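Side-chain contacts in aminopeptidase C (Lactobacillus rhamnosus, PDB 4K7C), which probably removes residues from the amino ends of peptides as a cysteine aminopeptidase of the papain-like clan: residues G322-R327 / T334-K339; H81-Q86 / K251-N256; Q121-R126 / F130-P135; N170-L175 / R213-T218; Q15-Q18 / A22-A25. All coordinates share one frame; numbering follows the deposited sequence.

Contact 1. Residues G322-R327 / T334-K339; sequences GQSSDR and TNIYKK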
# COMPACT_ATOMS: atom_id res chain seq x y z
N GLY A 322 21.43 -8.79 -18.49
CA GLY A 322 20.91 -7.45 -18.83
C GLY A 322 20.77 -7.17 -20.30
O GLY A 322 20.11 -6.25 -20.64
N GLN A 323 21.35 -8.02 -21.14
CA GLN A 323 21.19 -7.89 -22.61
C GLN A 323 19.87 -8.45 -23.07
O GLN A 323 19.50 -9.58 -22.72
CB GLN A 323 22.28 -8.65 -23.31
CG GLN A 323 23.66 -8.07 -23.05
CD GLN A 323 23.96 -6.76 -23.82
OE1 GLN A 323 23.23 -6.35 -24.74
NE2 GLN A 323 25.06 -6.15 -23.49
N SER A 324 19.12 -7.65 -23.85
CA SER A 324 17.98 -8.15 -24.66
C SER A 324 17.08 -9.06 -23.83
O SER A 324 16.73 -10.19 -24.14
CB SER A 324 18.51 -8.72 -26.00
OG SER A 324 17.48 -9.12 -26.83
N SER A 325 16.63 -8.48 -22.71
CA SER A 325 15.91 -9.21 -21.73
C SER A 325 14.76 -8.43 -21.09
O SER A 325 14.88 -7.27 -20.79
CB SER A 325 16.85 -9.73 -20.60
OG SER A 325 17.49 -8.66 -19.97
N ASP A 326 13.67 -9.12 -20.83
CA ASP A 326 12.61 -8.57 -19.98
C ASP A 326 12.75 -9.38 -18.64
O ASP A 326 12.34 -10.53 -18.57
CB ASP A 326 11.23 -8.78 -20.58
CG ASP A 326 10.11 -8.28 -19.69
OD1 ASP A 326 10.25 -8.30 -18.42
OD2 ASP A 326 9.02 -7.94 -20.25
N ARG A 327 13.28 -8.70 -17.64
CA ARG A 327 13.62 -9.32 -16.35
C ARG A 327 12.50 -9.43 -15.35
O ARG A 327 12.68 -10.01 -14.27
CB ARG A 327 14.85 -8.60 -15.78
CG ARG A 327 15.99 -8.90 -16.72
CD ARG A 327 17.32 -8.42 -16.31
NE ARG A 327 17.48 -6.98 -16.24
CZ ARG A 327 17.40 -6.10 -17.25
NH1 ARG A 327 17.04 -6.41 -18.53
NH2 ARG A 327 17.68 -4.84 -16.95
N THR A 334 16.70 -12.35 -28.12
CA THR A 334 17.14 -11.31 -29.05
C THR A 334 15.93 -10.59 -29.71
O THR A 334 16.09 -9.47 -30.12
CB THR A 334 18.02 -11.89 -30.14
OG1 THR A 334 17.34 -12.97 -30.75
CG2 THR A 334 19.32 -12.35 -29.60
N ASN A 335 14.76 -11.23 -29.76
CA ASN A 335 13.55 -10.62 -30.35
C ASN A 335 12.62 -9.91 -29.34
O ASN A 335 11.60 -9.32 -29.80
CB ASN A 335 12.71 -11.65 -31.20
CG ASN A 335 13.48 -12.20 -32.38
OD1 ASN A 335 13.38 -13.46 -32.74
ND2 ASN A 335 14.23 -11.36 -33.01
N ILE A 336 12.95 -9.91 -28.06
CA ILE A 336 12.04 -9.35 -27.05
C ILE A 336 11.82 -7.87 -27.24
O ILE A 336 10.71 -7.37 -26.95
CB ILE A 336 12.36 -9.78 -25.60
CG1 ILE A 336 11.25 -9.40 -24.66
CG2 ILE A 336 13.66 -9.10 -25.10
CD1 ILE A 336 9.93 -10.05 -24.94
N TYR A 337 12.83 -7.17 -27.77
CA TYR A 337 12.71 -5.77 -28.16
C TYR A 337 13.09 -5.64 -29.59
O TYR A 337 13.92 -6.39 -30.06
CB TYR A 337 13.63 -4.87 -27.35
CG TYR A 337 13.44 -4.98 -25.84
CD1 TYR A 337 12.27 -4.58 -25.22
CD2 TYR A 337 14.45 -5.48 -25.03
CE1 TYR A 337 12.13 -4.68 -23.84
CE2 TYR A 337 14.35 -5.61 -23.65
CZ TYR A 337 13.17 -5.22 -23.03
OH TYR A 337 13.01 -5.33 -21.69
N LYS A 338 12.48 -4.67 -30.28
CA LYS A 338 12.93 -4.32 -31.64
C LYS A 338 13.38 -2.89 -31.67
O LYS A 338 12.70 -1.99 -32.20
CB LYS A 338 11.82 -4.57 -32.63
CG LYS A 338 11.50 -6.01 -32.79
CD LYS A 338 12.60 -6.82 -33.51
CE LYS A 338 12.27 -8.24 -33.84
NZ LYS A 338 13.43 -8.96 -34.50
N LYS A 339 14.51 -2.66 -31.01
CA LYS A 339 15.06 -1.32 -30.94
C LYS A 339 15.57 -0.77 -32.26
O LYS A 339 15.33 0.39 -32.55
CB LYS A 339 16.14 -1.20 -29.88
CG LYS A 339 15.62 -1.47 -28.51
CD LYS A 339 16.73 -1.85 -27.55
CE LYS A 339 16.19 -2.08 -26.15
NZ LYS A 339 17.25 -2.67 -25.29
O HOH W 1 16.07 -7.34 -28.09
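S324 meets T334 with its hydroxyl oxygen, OG lying 3.1 Å from the CA of T334, and it is the centre of this buried meeting of a short strand end and a loop. The side chain is turned so that OG lies anti to its own backbone N (chi1 -176°), which swings the oxygen over the chain of 334-339. There OG bonds to the carbonyl of D333 and also accepts from a water, at 2.6 Å between OG and the water oxygen. That water also donates to the T334 carbonyl and accepts from the N-H of Y337, tying both segments to one water. A serine suits this spot because its short arm keeps a hydroxyl within reach of all these partners. I336 packs on the same peptide: its CG2 methyl sits 3.4 Å from the carbonyl oxygen of S324, while CG1 reaches CB of D326 at 4.1 Å. Y337 brings its ring in alongside. The phenol OH donates to the S325 carbonyl, with 2.8 Å between OH and that O; it approaches from above the carbonyl plane, 43° out of it, although the oxygen itself lies near the plane of the ring, at its edge. A tyrosine is apt here, since its flat body fills the interior and its hydroxyl satisfies a buried carbonyl. Around the contact, I336 also rests on I331 of strand 331-332, the antiparallel partner of strand 325-326; T334 touches helix 401-407, and Y337 packs against helix 23-39.

Contact 2. Residues H81-Q86 / K251-N256; sequences HGIQAQ and KYVGWN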
# COMPACT_ATOMS: atom_id res chain seq x y z
N HIS A 81 19.37 -29.78 -6.01
CA HIS A 81 18.41 -30.60 -6.81
C HIS A 81 18.80 -32.13 -6.74
O HIS A 81 17.94 -32.99 -6.72
CB HIS A 81 18.24 -30.09 -8.24
CG HIS A 81 17.78 -28.66 -8.33
ND1 HIS A 81 16.82 -28.13 -7.50
CD2 HIS A 81 18.17 -27.66 -9.15
CE1 HIS A 81 16.63 -26.85 -7.82
NE2 HIS A 81 17.47 -26.53 -8.78
N GLY A 82 20.11 -32.40 -6.69
CA GLY A 82 20.61 -33.74 -6.41
C GLY A 82 20.11 -34.29 -5.09
O GLY A 82 19.53 -35.38 -5.03
N ILE A 83 20.20 -33.46 -4.04
CA ILE A 83 19.74 -33.87 -2.72
C ILE A 83 18.27 -34.14 -2.69
O ILE A 83 17.76 -35.17 -2.10
CB ILE A 83 20.09 -32.80 -1.67
CG1 ILE A 83 21.60 -32.69 -1.54
CG2 ILE A 83 19.46 -33.11 -0.32
CD1 ILE A 83 22.06 -31.55 -0.63
N GLN A 84 17.52 -33.21 -3.27
CA GLN A 84 16.04 -33.31 -3.30
C GLN A 84 15.59 -34.63 -3.96
O GLN A 84 14.67 -35.24 -3.50
CB GLN A 84 15.44 -32.16 -4.18
CG GLN A 84 15.59 -30.77 -3.57
CD GLN A 84 15.41 -29.60 -4.56
OE1 GLN A 84 15.31 -29.76 -5.79
NE2 GLN A 84 15.45 -28.45 -4.01
N ALA A 85 16.22 -34.99 -5.07
CA ALA A 85 15.84 -36.17 -5.78
C ALA A 85 16.29 -37.43 -5.02
O ALA A 85 15.45 -38.27 -4.68
CB ALA A 85 16.38 -36.15 -7.21
N GLN A 86 17.56 -37.47 -4.61
CA GLN A 86 18.11 -38.67 -3.95
C GLN A 86 17.45 -38.93 -2.58
O GLN A 86 17.19 -40.06 -2.24
CB GLN A 86 19.62 -38.53 -3.80
CG GLN A 86 20.35 -39.75 -3.24
CD GLN A 86 21.89 -39.60 -3.20
OE1 GLN A 86 22.48 -38.62 -3.70
NE2 GLN A 86 22.55 -40.58 -2.58
N LYS A 251 28.09 -36.91 2.38
CA LYS A 251 26.95 -37.83 2.45
C LYS A 251 25.76 -37.45 1.59
O LYS A 251 25.22 -38.32 0.88
CB LYS A 251 26.53 -38.04 3.89
CG LYS A 251 25.31 -38.92 4.09
CD LYS A 251 25.11 -39.31 5.54
CE LYS A 251 23.77 -40.02 5.76
NZ LYS A 251 23.60 -40.29 7.22
N TYR A 252 25.42 -36.17 1.58
CA TYR A 252 24.19 -35.71 0.92
C TYR A 252 24.40 -35.26 -0.51
O TYR A 252 23.48 -35.38 -1.32
CB TYR A 252 23.44 -34.67 1.84
CG TYR A 252 22.87 -35.27 3.02
CD1 TYR A 252 21.56 -35.82 2.99
CD2 TYR A 252 23.60 -35.34 4.23
CE1 TYR A 252 21.03 -36.43 4.14
CE2 TYR A 252 23.07 -35.96 5.38
CZ TYR A 252 21.79 -36.51 5.32
OH TYR A 252 21.22 -37.15 6.43
N VAL A 253 25.62 -34.82 -0.84
CA VAL A 253 25.93 -34.45 -2.21
C VAL A 253 26.84 -35.48 -2.84
O VAL A 253 26.50 -36.08 -3.87
CB VAL A 253 26.54 -33.01 -2.28
CG1 VAL A 253 26.72 -32.58 -3.74
CG2 VAL A 253 25.58 -31.99 -1.67
N GLY A 254 28.04 -35.68 -2.29
CA GLY A 254 28.83 -36.83 -2.71
C GLY A 254 29.60 -36.68 -4.02
O GLY A 254 30.14 -37.68 -4.52
N TRP A 255 29.74 -35.44 -4.54
CA TRP A 255 30.48 -35.20 -5.76
C TRP A 255 31.98 -35.16 -5.53
O TRP A 255 32.43 -34.90 -4.44
CB TRP A 255 30.06 -33.85 -6.35
CG TRP A 255 28.67 -33.73 -6.69
CD1 TRP A 255 27.72 -34.66 -6.61
CD2 TRP A 255 28.02 -32.55 -7.22
NE1 TRP A 255 26.51 -34.18 -7.05
CE2 TRP A 255 26.68 -32.87 -7.42
CE3 TRP A 255 28.47 -31.28 -7.54
CZ2 TRP A 255 25.74 -31.93 -7.93
CZ3 TRP A 255 27.54 -30.34 -8.05
CH2 TRP A 255 26.20 -30.70 -8.25
N ASN A 256 32.70 -35.52 -6.60
CA ASN A 256 34.10 -35.26 -6.72
C ASN A 256 34.16 -34.05 -7.61
O ASN A 256 33.87 -34.14 -8.84
CB ASN A 256 34.84 -36.44 -7.31
CG ASN A 256 36.28 -36.15 -7.53
OD1 ASN A 256 36.79 -35.06 -7.24
ND2 ASN A 256 36.98 -37.12 -8.05
O HOH W 2 22.49 -35.80 -3.84
O HOH W 3 24.99 -38.85 -2.08
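I83, on helix 70-87, reaches across to helix 245-253 and touches Y252 and V253. In the papain-like fold of this family the first of these is probably the counterpart of the long central helix, which in papain-like peptidases begins at the active-site cysteine; the contact lies near its far end. The CB of I83 points at the partner segment, and its two branches part there. CG1 stands anti to the carbonyl carbon (chi1 -65°) and passes close over the Y252 carbonyl, 3.3 Å from CG1 to that O. CD1, carried onward by an extended chi2, ends 3.7 Å from CG2 of V253, the two side chains running obliquely to each other, and 4.2 Å from CB of Y252. I83 also touches F92 and L94, so a branched hydrocarbon suits a largely apolar place. An alanine here would remove everything beyond CB and would probably leave the V253 methyl without its mate and a gap beside the Y252 backbone. Y252 leads its ring away, where it stacks with F248 and its OH bonds to D240. Beyond the apolar patch the junction turns wet: the extended chain of Q86 carries its amide to the exposed margin. There OE1 accepts from two waters, one 2.8 Å from OE1 and donating on to the Y252 carbonyl, the other 3.0 Å from OE1 and donating on to O of K251.

Contact 3. Residues Q121-R126 / F130-P135; sequences QPLDSR and FLLATP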
# COMPACT_ATOMS: atom_id res chain seq x y z
N GLN A 121 55.37 -2.55 -6.97
CA GLN A 121 54.90 -1.89 -8.17
C GLN A 121 54.23 -0.58 -7.81
O GLN A 121 53.67 -0.40 -6.71
CB GLN A 121 53.95 -2.80 -8.97
CG GLN A 121 54.57 -4.12 -9.42
CD GLN A 121 53.51 -5.14 -9.87
OE1 GLN A 121 52.44 -4.76 -10.35
NE2 GLN A 121 53.81 -6.44 -9.72
N PRO A 122 54.30 0.39 -8.71
CA PRO A 122 53.73 1.69 -8.39
C PRO A 122 52.24 1.57 -8.06
O PRO A 122 51.51 0.77 -8.71
CB PRO A 122 53.95 2.49 -9.68
CG PRO A 122 55.08 1.79 -10.37
CD PRO A 122 54.86 0.34 -10.06
N LEU A 123 51.82 2.39 -7.11
CA LEU A 123 50.40 2.50 -6.71
C LEU A 123 49.42 2.82 -7.86
O LEU A 123 48.28 2.32 -7.86
CB LEU A 123 50.30 3.54 -5.62
CG LEU A 123 49.15 3.58 -4.63
CD1 LEU A 123 48.93 2.23 -3.87
CD2 LEU A 123 49.37 4.73 -3.65
N ASP A 124 49.88 3.67 -8.79
CA ASP A 124 49.12 4.02 -9.98
C ASP A 124 49.27 3.08 -11.18
O ASP A 124 48.76 3.38 -12.31
CB ASP A 124 49.45 5.52 -10.40
CG ASP A 124 50.92 5.76 -10.84
OD1 ASP A 124 51.74 4.83 -10.99
OD2 ASP A 124 51.28 6.94 -10.98
N SER A 125 49.98 1.96 -10.98
CA SER A 125 50.10 0.98 -12.06
C SER A 125 48.73 0.31 -12.30
O SER A 125 47.91 0.25 -11.47
CB SER A 125 51.17 -0.04 -11.74
OG SER A 125 50.81 -0.84 -10.62
N ARG A 126 48.49 -0.14 -13.51
CA ARG A 126 47.22 -0.70 -13.87
C ARG A 126 46.79 -1.87 -12.97
O ARG A 126 45.62 -1.96 -12.56
CB ARG A 126 47.24 -1.10 -15.32
CG ARG A 126 45.85 -1.36 -15.90
CD ARG A 126 45.96 -1.63 -17.37
NE ARG A 126 44.65 -1.88 -17.92
CZ ARG A 126 44.43 -2.17 -19.19
NH1 ARG A 126 45.44 -2.35 -20.04
NH2 ARG A 126 43.21 -2.37 -19.58
N PHE A 130 43.73 -1.82 -10.29
CA PHE A 130 42.62 -2.81 -10.46
C PHE A 130 42.25 -3.53 -9.17
O PHE A 130 41.06 -3.67 -8.81
CB PHE A 130 43.05 -3.79 -11.54
CG PHE A 130 42.03 -4.83 -11.84
CD1 PHE A 130 40.99 -4.54 -12.68
CD2 PHE A 130 42.08 -6.05 -11.21
CE1 PHE A 130 40.04 -5.48 -12.94
CE2 PHE A 130 41.13 -7.01 -11.49
CZ PHE A 130 40.11 -6.70 -12.34
N LEU A 131 43.28 -3.98 -8.46
CA LEU A 131 43.14 -4.47 -7.09
C LEU A 131 42.41 -3.57 -6.12
O LEU A 131 41.52 -4.02 -5.39
CB LEU A 131 44.53 -4.64 -6.48
CG LEU A 131 45.08 -6.03 -6.41
CD1 LEU A 131 46.44 -5.94 -5.69
CD2 LEU A 131 44.10 -6.97 -5.66
N LEU A 132 42.80 -2.30 -6.09
CA LEU A 132 42.30 -1.36 -5.08
C LEU A 132 40.90 -0.89 -5.46
O LEU A 132 40.16 -0.44 -4.57
CB LEU A 132 43.22 -0.20 -4.89
CG LEU A 132 44.55 -0.62 -4.34
CD1 LEU A 132 45.53 0.53 -4.35
CD2 LEU A 132 44.42 -1.15 -2.91
N ALA A 133 40.61 -0.94 -6.75
CA ALA A 133 39.29 -0.47 -7.22
C ALA A 133 38.19 -1.41 -6.71
O ALA A 133 37.11 -0.96 -6.39
CB ALA A 133 39.24 -0.32 -8.73
N THR A 134 38.51 -2.72 -6.59
CA THR A 134 37.55 -3.68 -6.15
C THR A 134 38.17 -4.70 -5.20
O THR A 134 38.48 -5.84 -5.63
CB THR A 134 36.87 -4.40 -7.31
OG1 THR A 134 36.54 -3.48 -8.34
CG2 THR A 134 35.63 -5.03 -6.87
N PRO A 135 38.48 -4.28 -3.96
CA PRO A 135 39.23 -5.24 -3.12
C PRO A 135 38.61 -6.62 -2.98
O PRO A 135 39.30 -7.64 -3.11
CB PRO A 135 39.33 -4.50 -1.76
CG PRO A 135 39.21 -3.08 -2.12
CD PRO A 135 38.18 -3.07 -3.19
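L123 and L132 meet through single methyls, CD1 of each lying 3.8 Å from the other, with the two side chains crossing at about a right angle. L123 turns its CG away from the backbone N and beside the carbonyl carbon (chi1 -157°), which brings its end nearer to the helix, whereas L132 leaves its helix toward the turn. Both leucines are apt, being long enough to bridge backbones well apart. The second link is backbone: the N-H of F130 donates to the R126 carbonyl, 3.0 Å from N to O, an i to i+4 bond in the first turn of helix 126-133, and CB of F130 rests 3.3 Å from that same oxygen. One shell out, the turn is fixed by the P122 carbonyl, which takes two bonds from S125. Its OG donates in the carbonyl plane, 2.6 Å from OG to the O of P122, and its backbone N closes the type I beta turn. Farther out, L132 is backed by F111 of helix 96-117 and L123 by R188 of helix 170-192, while Y357 of a neighbouring subunit touches both leucines. The long, extended R126 makes a cation-pi contact with W439 and bonds through NH1 to the D124 carbonyl of that neighbouring subunit, a bond that is returned from the other side. The whole is a beta turn running into a helix start, with S125 in the N-cap position, set here at a subunit interface.

Contact 4. Residues N170-L175 / R213-T218; sequences NELNGL and RILAYT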
# COMPACT_ATOMS: atom_id res chain seq x y z
N ASN A 170 25.29 -4.47 0.81
CA ASN A 170 25.97 -3.20 0.48
C ASN A 170 26.82 -2.62 1.60
O ASN A 170 27.97 -2.25 1.38
CB ASN A 170 24.98 -2.17 -0.07
CG ASN A 170 24.51 -2.50 -1.50
N GLU A 171 26.29 -2.56 2.82
CA GLU A 171 27.03 -1.96 3.95
C GLU A 171 28.28 -2.82 4.35
O GLU A 171 29.38 -2.29 4.64
CB GLU A 171 26.12 -1.74 5.16
CG GLU A 171 24.88 -0.79 5.04
CD GLU A 171 23.56 -1.16 5.97
OE1 GLU A 171 23.62 -1.43 7.25
OE2 GLU A 171 22.37 -1.15 5.41
N LEU A 172 28.11 -4.13 4.30
CA LEU A 172 29.23 -5.03 4.57
C LEU A 172 30.31 -4.82 3.50
O LEU A 172 31.47 -4.72 3.85
CB LEU A 172 28.75 -6.50 4.66
CG LEU A 172 29.85 -7.60 4.61
CD1 LEU A 172 30.77 -7.39 5.79
CD2 LEU A 172 29.22 -8.95 4.55
N ASN A 173 29.97 -4.80 2.22
CA ASN A 173 31.01 -4.59 1.21
C ASN A 173 31.68 -3.23 1.40
O ASN A 173 32.92 -3.12 1.28
CB ASN A 173 30.48 -4.70 -0.22
CG ASN A 173 30.19 -6.13 -0.56
OD1 ASN A 173 31.01 -7.00 -0.31
ND2 ASN A 173 29.01 -6.39 -1.06
N GLY A 174 30.89 -2.19 1.72
CA GLY A 174 31.48 -0.86 1.94
C GLY A 174 32.51 -0.85 3.05
O GLY A 174 33.62 -0.33 2.94
N LEU A 175 32.17 -1.45 4.19
CA LEU A 175 33.06 -1.44 5.37
C LEU A 175 34.22 -2.40 5.18
O LEU A 175 35.35 -2.02 5.47
CB LEU A 175 32.29 -1.86 6.66
CG LEU A 175 33.11 -1.86 7.96
CD1 LEU A 175 33.63 -0.45 8.24
CD2 LEU A 175 32.23 -2.44 9.10
N ARG A 213 35.99 -11.06 12.67
CA ARG A 213 35.02 -10.46 13.55
C ARG A 213 33.93 -9.63 12.82
O ARG A 213 32.76 -9.72 13.16
CB ARG A 213 35.72 -9.68 14.61
CG ARG A 213 34.76 -8.90 15.47
CD ARG A 213 35.42 -8.41 16.72
NE ARG A 213 36.42 -7.39 16.56
CZ ARG A 213 37.74 -7.65 16.69
NH1 ARG A 213 38.63 -6.67 16.64
NH2 ARG A 213 38.18 -8.93 16.83
N ILE A 214 34.33 -8.87 11.80
CA ILE A 214 33.35 -8.14 10.94
C ILE A 214 32.38 -9.09 10.26
O ILE A 214 31.18 -8.89 10.26
CB ILE A 214 34.12 -7.29 9.86
CG1 ILE A 214 34.88 -6.18 10.56
CG2 ILE A 214 33.15 -6.83 8.77
CD1 ILE A 214 35.92 -5.48 9.69
N LEU A 215 32.89 -10.22 9.77
CA LEU A 215 32.01 -11.23 9.18
C LEU A 215 31.17 -12.03 10.16
O LEU A 215 30.06 -12.34 9.90
CB LEU A 215 32.86 -12.12 8.29
CG LEU A 215 33.49 -11.38 7.15
CD1 LEU A 215 34.55 -12.24 6.49
CD2 LEU A 215 32.52 -10.98 6.05
N ALA A 216 31.72 -12.34 11.35
CA ALA A 216 30.97 -13.06 12.37
C ALA A 216 29.83 -12.17 12.84
O ALA A 216 28.65 -12.60 12.98
CB ALA A 216 31.91 -13.44 13.49
N TYR A 217 30.14 -10.90 13.03
CA TYR A 217 29.06 -9.97 13.47
C TYR A 217 27.97 -9.79 12.39
O TYR A 217 26.78 -9.69 12.72
CB TYR A 217 29.60 -8.61 13.79
CG TYR A 217 30.25 -8.45 15.14
CD1 TYR A 217 30.62 -9.56 15.92
CD2 TYR A 217 30.61 -7.21 15.59
CE1 TYR A 217 31.27 -9.43 17.16
CE2 TYR A 217 31.22 -7.06 16.84
CZ TYR A 217 31.59 -8.16 17.60
OH TYR A 217 32.18 -7.93 18.81
N THR A 218 28.37 -9.67 11.14
CA THR A 218 27.41 -9.47 10.03
C THR A 218 26.64 -10.68 9.61
O THR A 218 25.49 -10.57 9.22
CB THR A 218 28.06 -8.80 8.81
OG1 THR A 218 29.26 -9.44 8.38
CG2 THR A 218 28.33 -7.34 9.16
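L172 projects from helix 170-192 toward helix 197-219, where I214, L215 and T218 receive it. Over these segments the helices run almost antiparallel, at 170°, with axes 11.4 Å apart, so a leucine has to fill much of the space between. With CG turned opposite the backbone N (chi1 167°), it presents the two methyls forward. CD1 does most of the touching: it is 3.9 Å from CG2 of I214, which it meets obliquely, and 4.0 Å from CD2 of L215, whose side chain crosses that of L172 at about a right angle. T218 adds a third contact, its OG1 lying 3.6 Å from CD1 of L172. Behind this, L215 leans on F101, K104 and F105 of helix 96-117, and K104 touches L172 too; A216 packs on L17 of a neighbouring subunit. T218 can face a methyl because its hydroxyl is already used: OG1 donates to the I214 carbonyl, 2.7 Å from OG1 to O, and the N-H of T218 reaches that oxygen from the opposite face. Between these two segments the contact is therefore apolar, with no hydrogen bond across it, and the one polar side-chain atom that 213-218 sets against L172 is satisfied within its own helix.

Contact 5. Residues Q15-Q18 / A22-A25; sequences QDLQ and AANA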
# COMPACT_ATOMS: atom_id res chain seq x y z
N GLN A 15 16.91 17.69 -39.90
CA GLN A 15 16.39 17.25 -41.17
C GLN A 15 16.28 15.73 -41.32
O GLN A 15 15.20 15.24 -41.74
CB GLN A 15 17.24 17.85 -42.29
CG GLN A 15 16.68 17.48 -43.68
CD GLN A 15 17.43 18.21 -44.80
OE1 GLN A 15 17.18 19.39 -45.07
NE2 GLN A 15 18.32 17.51 -45.44
N ASP A 16 17.32 15.02 -40.88
CA ASP A 16 17.39 13.59 -40.90
C ASP A 16 16.29 13.00 -39.99
O ASP A 16 15.57 12.03 -40.38
CB ASP A 16 18.77 13.06 -40.47
CG ASP A 16 19.86 13.42 -41.48
OD1 ASP A 16 19.56 13.82 -42.64
OD2 ASP A 16 21.04 13.36 -41.07
N LEU A 17 16.06 13.67 -38.86
CA LEU A 17 15.05 13.25 -37.89
C LEU A 17 13.63 13.41 -38.50
O LEU A 17 12.84 12.51 -38.53
CB LEU A 17 15.17 14.14 -36.63
CG LEU A 17 14.01 13.87 -35.65
CD1 LEU A 17 14.03 12.41 -35.20
CD2 LEU A 17 14.10 14.80 -34.45
N GLN A 18 13.39 14.53 -39.16
CA GLN A 18 12.10 14.80 -39.73
C GLN A 18 11.86 13.93 -40.98
O GLN A 18 10.73 13.60 -41.28
CB GLN A 18 11.95 16.33 -40.06
CG GLN A 18 10.54 16.79 -40.36
CD GLN A 18 9.49 16.23 -39.36
OE1 GLN A 18 9.60 16.39 -38.11
NE2 GLN A 18 8.49 15.52 -39.91
N ALA A 22 7.52 8.28 -39.65
CA ALA A 22 6.69 8.39 -38.41
C ALA A 22 7.42 8.94 -37.19
O ALA A 22 7.06 8.62 -36.08
CB ALA A 22 5.98 7.08 -38.03
N ALA A 23 8.44 9.76 -37.43
CA ALA A 23 9.30 10.24 -36.35
C ALA A 23 8.51 10.91 -35.26
O ALA A 23 8.81 10.74 -34.08
CB ALA A 23 10.33 11.21 -36.88
N ASN A 24 7.57 11.78 -35.63
CA ASN A 24 6.75 12.43 -34.59
C ASN A 24 5.95 11.48 -33.68
O ASN A 24 5.96 11.68 -32.47
CB ASN A 24 5.83 13.45 -35.21
CG ASN A 24 6.60 14.59 -35.88
OD1 ASN A 24 7.75 14.92 -35.57
ND2 ASN A 24 5.95 15.19 -36.88
N ALA A 25 5.29 10.51 -34.28
CA ALA A 25 4.52 9.56 -33.50
C ALA A 25 5.41 8.61 -32.63
O ALA A 25 5.04 8.26 -31.47
CB ALA A 25 3.53 8.85 -34.39
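L17 and A23 make the firm side of this helix-loop-helix joint, in which helix 7-19 gives way to helix 23-39 after a very short connection. The CB of A23 points at the first helix and sits 3.3 Å from the carbonyl oxygen of L17. The leucine also bends its own end round, bringing CD1 to 4.2 Å from that methyl. Alanine suits the place, its single methyl lying close against a backbone oxygen. Both residues are buried, and the cover comes partly from another chain: A216 of a neighbouring subunit packs on L17, and Y217 of the same subunit on A23. Toward solvent the fit slackens. Q18 leaves its helix pointing away, but a kink at its second torsion (chi2 46°) folds the amide back beside N24, in the first turn of the next helix. The two side chains pass obliquely, with amide planes 45° apart, and no hydrogen bond joins them. Polar amides suit this rim, since each can also face water. Replacing N24 by an alanine would take its amide away and would probably leave the end of Q18 without a neighbour across the joint and freer to turn. The nearest approach of the two amides brings no bond: OE1 of Q18 and OD1 of N24, both acceptors, stand 3.5 Å apart.

In the fold
Along the chain, contact 5 comes first and contact 1 last; contacts 3 and 4 lie, in that order, between the two segments of contact 2, which are 165 residues apart at their closest ends. Helix 170-192 carries one segment of contact 4 and packs against contact 3, the nearest atoms of the two contacts being about 7 Å apart. Contact 5 lies far out, about 42 Å from the chain centre and about 60 Å from contact 2, centre to centre; helix 23-39, which it starts, also packs on contact 1. Contacts 3, 4 and 5 touch the third subunit, and L17 of one chain meets A216 of another, so the projecting amino-terminal helices help join the six-chain assembly.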